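FBP protein (Leishmania major, PDB 5OEY) probably catalyses the magnesium-dependent hydrolysis of beta-D-fructose 1,6-bisphosphate to beta-D-fructose 6-phosphate and phosphate, a step of carbohydrate biosynthesis, as a homotetramer. Local coordinates at residues F116-D121 / G133-V138; L281-A286 / T312-R317. One frame throughout, in Å; residues are numbered along the deposited sequence.

In the fold
Interaction 1 is a pair of neighbouring strands in the N-terminal half of the fold. Interaction 2 joins the start of helix 281-294 to a loop in the C-terminal half. Their centres are about 11 Å apart, and they meet at the manganese of chain O. D118 and D121 bind this ion from the strand pair, and E284 binds it from the helix. Two of these carboxylates come close, D118 OD2 to E284 OE2 at 3.2 Å; the shared metal probably offsets their like charges. Farther from the ion the two halves also pack directly, with Y283 CB 3.5 Å from F117 C. The metal site thus lies at the seam between the halves.

Interaction 1. Residues F116-D121 / G133-V138; sequences FFDPLD and GSIWGV. With MN (manganese (II) ion), chain N; MN (manganese (II) ion), chain O.
The antiparallel beta hairpin of strands 113-121 and 132-140 pairs F116-D121 with G133-V138 and carries part of the two-metal site on its bulged end. F116 and G137 form a hydrogen-bonded pair, with G137 N 2.9 Å from F116 O. F117 and W136 form the next, non-hydrogen-bonded pair. Their CB atoms touch at 4.0 Å. Each ring base sits between its own backbone N and carbonyl carbon (chi1 60° and 58°), and beyond CB the two rings lead away from the opposite strand. The F117 ring goes on to meet F81.

D118 and I135 exchange two backbone bonds. The register then slips by one residue at P119 and L120, which makes a beta bulge. At the slip S134 OG gives a hydrogen bond to P119 O at 2.7 Å, from above the carbonyl plane. It also bonds to Y173. Pairing resumes at D121, whose N reaches G133 O at 2.7 Å in an almost straight bond (177°).

Three residues at and beside the bulge, D118, L120 and D121, bind the metals. The D118 carboxylate bridges both ions. OD1 binds the manganese of chain N at 2.1 Å and OD2 that of chain O at 2.1 Å. L120 turns its carbonyl O to the chain N ion at 2.3 Å, with a water also bound there. D121 OD1 binds the chain O ion at 2.2 Å, while D121 OD2 accepts a hydrogen bond from V253 N, which helps fix the carboxylate's rotation. E97 and E284 add further ligands. I135 lies on the D118 and D121 face and packs against M252 and V253. This is the Asp-Pro-Leu-Asp metal-binding motif of class 1 fructose-1,6-bisphosphatases.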
loop_
_atom_site.group_PDB
_atom_site.type_symbol
_atom_site.label_atom_id
_atom_site.label_comp_id
_atom_site.label_asym_id
_atom_site.label_seq_id
_atom_site.Cartn_x
_atom_site.Cartn_y
_atom_site.Cartn_z
ATOM N N PHE C 116 -10.459 14.199 -24.420
ATOM C CA PHE C 116 -10.081 15.516 -23.924
ATOM C C PHE C 116 -10.111 15.431 -22.432
ATOM O O PHE C 116 -11.089 14.945 -21.884
ATOM C CB PHE C 116 -11.037 16.575 -24.464
ATOM C CG PHE C 116 -10.983 16.684 -25.946
ATOM C CD1 PHE C 116 -11.768 15.852 -26.750
ATOM C CD2 PHE C 116 -10.056 17.516 -26.553
ATOM C CE1 PHE C 116 -11.664 15.870 -28.123
ATOM C CE2 PHE C 116 -9.956 17.555 -27.940
ATOM C CZ PHE C 116 -10.761 16.727 -28.724
ATOM N N PHE C 117 -9.032 15.824 -21.775
ATOM C CA PHE C 117 -8.961 15.628 -20.348
ATOM C C PHE C 117 -8.296 16.757 -19.579
ATOM O O PHE C 117 -7.410 17.445 -20.083
ATOM C CB PHE C 117 -8.267 14.284 -20.028
ATOM C CG PHE C 117 -6.859 14.176 -20.539
ATOM C CD1 PHE C 117 -6.610 13.685 -21.803
ATOM C CD2 PHE C 117 -5.787 14.568 -19.742
ATOM C CE1 PHE C 117 -5.309 13.602 -22.269
ATOM C CE2 PHE C 117 -4.490 14.488 -20.205
ATOM C CZ PHE C 117 -4.249 14.001 -21.469
ATOM N N ASP C 118 -8.747 16.924 -18.343
ATOM C CA ASP C 118 -8.083 17.767 -17.356
ATOM C C ASP C 118 -7.388 16.791 -16.422
ATOM O O ASP C 118 -8.034 16.171 -15.593
ATOM C CB ASP C 118 -9.107 18.607 -16.577
ATOM C CG ASP C 118 -8.473 19.510 -15.544
ATOM O OD1 ASP C 118 -7.236 19.602 -15.448
ATOM O OD2 ASP C 118 -9.204 20.187 -14.855
ATOM N N PRO C 119 -6.081 16.637 -16.561
ATOM C CA PRO C 119 -5.421 15.570 -15.825
ATOM C C PRO C 119 -5.346 15.805 -14.320
ATOM O O PRO C 119 -5.279 14.831 -13.564
ATOM C CB PRO C 119 -4.021 15.555 -16.438
ATOM C CG PRO C 119 -3.790 16.975 -16.811
ATOM C CD PRO C 119 -5.117 17.426 -17.341
ATOM N N LEU C 120 -5.384 17.064 -13.905
ATOM C CA LEU C 120 -5.519 17.394 -12.487
ATOM C C LEU C 120 -6.288 18.684 -12.247
ATOM O O LEU C 120 -5.803 19.768 -12.528
ATOM C CB LEU C 120 -4.162 17.484 -11.814
ATOM C CG LEU C 120 -4.159 17.622 -10.297
ATOM C CD1 LEU C 120 -4.807 16.425 -9.626
ATOM C CD2 LEU C 120 -2.734 17.689 -9.836
ATOM N N ASP C 121 -7.488 18.524 -11.708
ATOM C CA ASP C 121 -8.397 19.610 -11.439
ATOM C C ASP C 121 -8.318 20.022 -9.976
ATOM O O ASP C 121 -8.376 19.196 -9.097
ATOM C CB ASP C 121 -9.824 19.194 -11.780
ATOM C CG ASP C 121 -10.845 20.231 -11.362
ATOM O OD1 ASP C 121 -10.913 21.299 -12.015
ATOM O OD2 ASP C 121 -11.543 19.950 -10.352
ATOM N N GLY C 133 -9.129 16.312 -8.529
ATOM C CA GLY C 133 -9.698 15.304 -9.398
ATOM C C GLY C 133 -9.083 15.272 -10.785
ATOM O O GLY C 133 -8.180 16.025 -11.081
ATOM N N SER C 134 -9.597 14.407 -11.649
ATOM C CA SER C 134 -9.229 14.389 -13.055
ATOM C C SER C 134 -10.535 14.285 -13.799
ATOM O O SER C 134 -11.472 13.672 -13.302
ATOM C CB SER C 134 -8.348 13.186 -13.350
ATOM O OG SER C 134 -7.179 13.181 -12.573
ATOM N N ILE C 135 -10.619 14.855 -14.993
ATOM C CA ILE C 135 -11.867 14.832 -15.781
ATOM C C ILE C 135 -11.528 14.428 -17.211
ATOM O O ILE C 135 -10.509 14.832 -17.732
ATOM C CB ILE C 135 -12.552 16.204 -15.802
ATOM C CG1 ILE C 135 -12.763 16.721 -14.383
ATOM C CG2 ILE C 135 -13.909 16.139 -16.502
ATOM C CD1 ILE C 135 -13.057 18.207 -14.309
ATOM N N TRP C 136 -12.386 13.634 -17.847
ATOM C CA TRP C 136 -12.193 13.274 -19.256
ATOM C C TRP C 136 -13.541 13.185 -19.967
ATOM O O TRP C 136 -14.527 12.749 -19.381
ATOM C CB TRP C 136 -11.401 11.941 -19.421
ATOM C CG TRP C 136 -12.064 10.809 -18.743
ATOM C CD1 TRP C 136 -13.025 10.015 -19.251
ATOM C CD2 TRP C 136 -11.853 10.392 -17.413
ATOM N NE1 TRP C 136 -13.425 9.108 -18.322
ATOM C CE2 TRP C 136 -12.719 9.327 -17.173
ATOM C CE3 TRP C 136 -11.019 10.831 -16.384
ATOM C CZ2 TRP C 136 -12.776 8.672 -15.952
ATOM C CZ3 TRP C 136 -11.069 10.185 -15.162
ATOM C CH2 TRP C 136 -11.936 9.109 -14.960
ATOM N N GLY C 137 -13.530 13.540 -21.250
ATOM C CA GLY C 137 -14.651 13.358 -22.152
ATOM C C GLY C 137 -14.162 12.587 -23.341
ATOM O O GLY C 137 -13.081 12.850 -23.831
ATOM N N VAL C 138 -14.962 11.632 -23.801
ATOM C CA VAL C 138 -14.603 10.758 -24.922
ATOM C C VAL C 138 -15.579 10.939 -26.061
ATOM O O VAL C 138 -16.777 10.699 -25.904
ATOM C CB VAL C 138 -14.617 9.267 -24.508
ATOM C CG1 VAL C 138 -14.115 8.372 -25.641
ATOM C CG2 VAL C 138 -13.739 9.061 -23.271
HETATM MN MN MN N . -6.422 21.098 -14.284
HETATM MN MN MN O . -9.839 21.932 -13.799
HETATM O O HOH W 1 -4.679 20.657 -14.656
#

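Interaction 2. Residues L281-A286 / T312-R317. With MN (manganese (II) ion), chain O.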
loop_
_atom_site.group_PDB
_atom_site.type_symbol
_atom_site.label_atom_id
_atom_site.label_comp_id
_atom_site.label_asym_id
_atom_site.label_seq_id
_atom_site.Cartn_x
_atom_site.Cartn_y
_atom_site.Cartn_z
ATOM N N LEU C 281 -14.647 24.232 -21.996
ATOM C CA LEU C 281 -15.787 23.449 -22.505
ATOM C C LEU C 281 -15.441 21.982 -22.705
ATOM O O LEU C 281 -16.214 21.121 -22.278
ATOM C CB LEU C 281 -16.351 24.043 -23.810
ATOM C CG LEU C 281 -17.537 23.344 -24.494
ATOM C CD1 LEU C 281 -18.773 23.433 -23.626
ATOM C CD2 LEU C 281 -17.836 23.961 -25.856
ATOM N N LEU C 282 -14.305 21.707 -23.354
ATOM C CA LEU C 282 -14.003 20.338 -23.849
ATOM C C LEU C 282 -13.656 19.365 -22.735
ATOM O O LEU C 282 -14.124 18.235 -22.748
ATOM C CB LEU C 282 -12.850 20.332 -24.866
ATOM C CG LEU C 282 -13.114 20.594 -26.333
ATOM C CD1 LEU C 282 -13.857 19.421 -26.942
ATOM C CD2 LEU C 282 -13.928 21.864 -26.491
ATOM N N TYR C 283 -12.857 19.822 -21.771
ATOM C CA TYR C 283 -12.328 18.943 -20.731
ATOM C C TYR C 283 -12.768 19.223 -19.300
ATOM O O TYR C 283 -12.224 18.632 -18.364
ATOM C CB TYR C 283 -10.804 18.869 -20.807
ATOM C CG TYR C 283 -10.103 20.172 -21.027
ATOM C CD1 TYR C 283 -9.843 21.018 -19.942
ATOM C CD2 TYR C 283 -9.680 20.558 -22.286
ATOM C CE1 TYR C 283 -9.185 22.221 -20.102
ATOM C CE2 TYR C 283 -9.024 21.760 -22.481
ATOM C CZ TYR C 283 -8.767 22.600 -21.384
ATOM O OH TYR C 283 -8.094 23.817 -21.587
ATOM N N GLU C 284 -13.744 20.104 -19.119
ATOM C CA GLU C 284 -14.303 20.349 -17.793
ATOM C C GLU C 284 -15.810 20.378 -17.850
ATOM O O GLU C 284 -16.467 19.488 -17.342
ATOM C CB GLU C 284 -13.767 21.655 -17.205
ATOM C CG GLU C 284 -12.286 21.614 -16.861
ATOM C CD GLU C 284 -11.719 22.926 -16.307
ATOM O OE1 GLU C 284 -12.131 24.002 -16.774
ATOM O OE2 GLU C 284 -10.788 22.897 -15.472
ATOM N N ALA C 285 -16.360 21.371 -18.533
ATOM C CA ALA C 285 -17.794 21.596 -18.528
ATOM C C ALA C 285 -18.622 20.542 -19.251
ATOM O O ALA C 285 -19.639 20.112 -18.724
ATOM C CB ALA C 285 -18.093 22.966 -19.100
ATOM N N ALA C 286 -18.213 20.141 -20.446
ATOM C CA ALA C 286 -19.008 19.182 -21.216
ATOM C C ALA C 286 -19.009 17.757 -20.632
ATOM O O ALA C 286 -20.049 17.095 -20.619
ATOM C CB ALA C 286 -18.574 19.168 -22.677
ATOM N N THR C 312 -15.757 25.498 -30.998
ATOM C CA THR C 312 -14.978 26.302 -31.952
ATOM C C THR C 312 -13.455 26.097 -31.809
ATOM O O THR C 312 -12.726 26.289 -32.780
ATOM C CB THR C 312 -15.313 27.825 -31.859
ATOM O OG1 THR C 312 -15.104 28.329 -30.518
ATOM C CG2 THR C 312 -16.762 28.103 -32.304
ATOM N N ARG C 313 -12.978 25.711 -30.622
ATOM C CA ARG C 313 -11.550 25.749 -30.309
ATOM C C ARG C 313 -11.252 24.942 -29.048
ATOM O O ARG C 313 -12.077 24.880 -28.141
ATOM C CB ARG C 313 -11.153 27.233 -30.141
ATOM C CG ARG C 313 -9.978 27.556 -29.226
ATOM C CD ARG C 313 -9.794 29.055 -29.087
ATOM N NE ARG C 313 -10.273 29.602 -27.813
ATOM C CZ ARG C 313 -11.472 30.159 -27.600
ATOM N NH1 ARG C 313 -12.376 30.274 -28.575
ATOM N NH2 ARG C 313 -11.786 30.616 -26.384
ATOM N N LEU C 314 -10.059 24.351 -28.976
ATOM C CA LEU C 314 -9.727 23.407 -27.897
ATOM C C LEU C 314 -9.840 23.984 -26.491
ATOM O O LEU C 314 -10.513 23.391 -25.637
ATOM C CB LEU C 314 -8.373 22.735 -28.145
ATOM C CG LEU C 314 -7.682 21.971 -27.002
ATOM C CD1 LEU C 314 -8.421 20.666 -26.754
ATOM C CD2 LEU C 314 -6.189 21.696 -27.184
ATOM N N HIS C 315 -9.291 25.174 -26.271
ATOM C CA HIS C 315 -9.405 25.834 -24.959
ATOM C C HIS C 315 -10.526 26.874 -24.850
ATOM O O HIS C 315 -10.390 27.887 -24.169
ATOM C CB HIS C 315 -8.068 26.433 -24.588
ATOM C CG HIS C 315 -6.975 25.426 -24.590
ATOM N ND1 HIS C 315 -6.864 24.468 -23.609
ATOM C CD2 HIS C 315 -5.992 25.168 -25.478
ATOM C CE1 HIS C 315 -5.816 23.709 -23.854
ATOM N NE2 HIS C 315 -5.268 24.108 -24.985
ATOM N N GLN C 316 -11.638 26.603 -25.523
ATOM C CA GLN C 316 -12.844 27.398 -25.405
ATOM C C GLN C 316 -13.364 27.351 -23.975
ATOM O O GLN C 316 -13.224 26.341 -23.312
ATOM C CB GLN C 316 -13.899 26.840 -26.364
ATOM C CG GLN C 316 -15.209 27.583 -26.419
ATOM C CD GLN C 316 -16.211 26.886 -27.321
ATOM O OE1 GLN C 316 -15.851 26.029 -28.146
ATOM N NE2 GLN C 316 -17.484 27.267 -27.189
ATOM N N ARG C 317 -13.998 28.440 -23.538
ATOM C CA ARG C 317 -14.592 28.520 -22.204
ATOM C C ARG C 317 -16.084 28.764 -22.196
ATOM O O ARG C 317 -16.691 29.197 -23.203
ATOM C CB ARG C 317 -13.942 29.617 -21.410
ATOM C CG ARG C 317 -12.445 29.450 -21.319
ATOM C CD ARG C 317 -11.887 30.443 -20.331
ATOM N NE ARG C 317 -10.564 31.019 -20.538
ATOM C CZ ARG C 317 -9.534 30.922 -19.696
ATOM N NH1 ARG C 317 -9.526 30.089 -18.633
ATOM N NH2 ARG C 317 -8.457 31.631 -19.978
HETATM MN MN MN O . -9.839 21.932 -13.799
#
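Two hydrogen bonds link L281-A286 to T312-R317. One is backbone: L281 N, at the start of the helix, donates to Q316 O at 2.9 Å. The other joins side chains. Y283 OH meets H315 ND1 at 2.5 Å, with each group lying near the plane of the other's ring. The rings meet rim to rim, planes at 72°. H315 NE2 makes weak hydrogen bonds to the carbonyls of E99 and E100. Q316 OE1 accepts a bond from T312 N at 2.9 Å, which steadies the amide within its own loop.

Packing adds to these bonds. L281 and the extended Q316 side chain run side by side, with L281 CD2 3.6 Å from Q316 NE2. L282 CD2 lies against L314 O, and both leucines touch F116.

The metal contact comes from the helix. E284 OE2 binds the manganese of chain O at 2.2 Å, and R280 forms a salt bridge to OE1. The helix opens with a wider pi-type turn, in which A286 N bonds to L281 O. The C-terminal half thereby supplies one glutamate ligand, E284, to the ion that D118 and D121 also bind, in the fructose-1,6-bisphosphatase metal site.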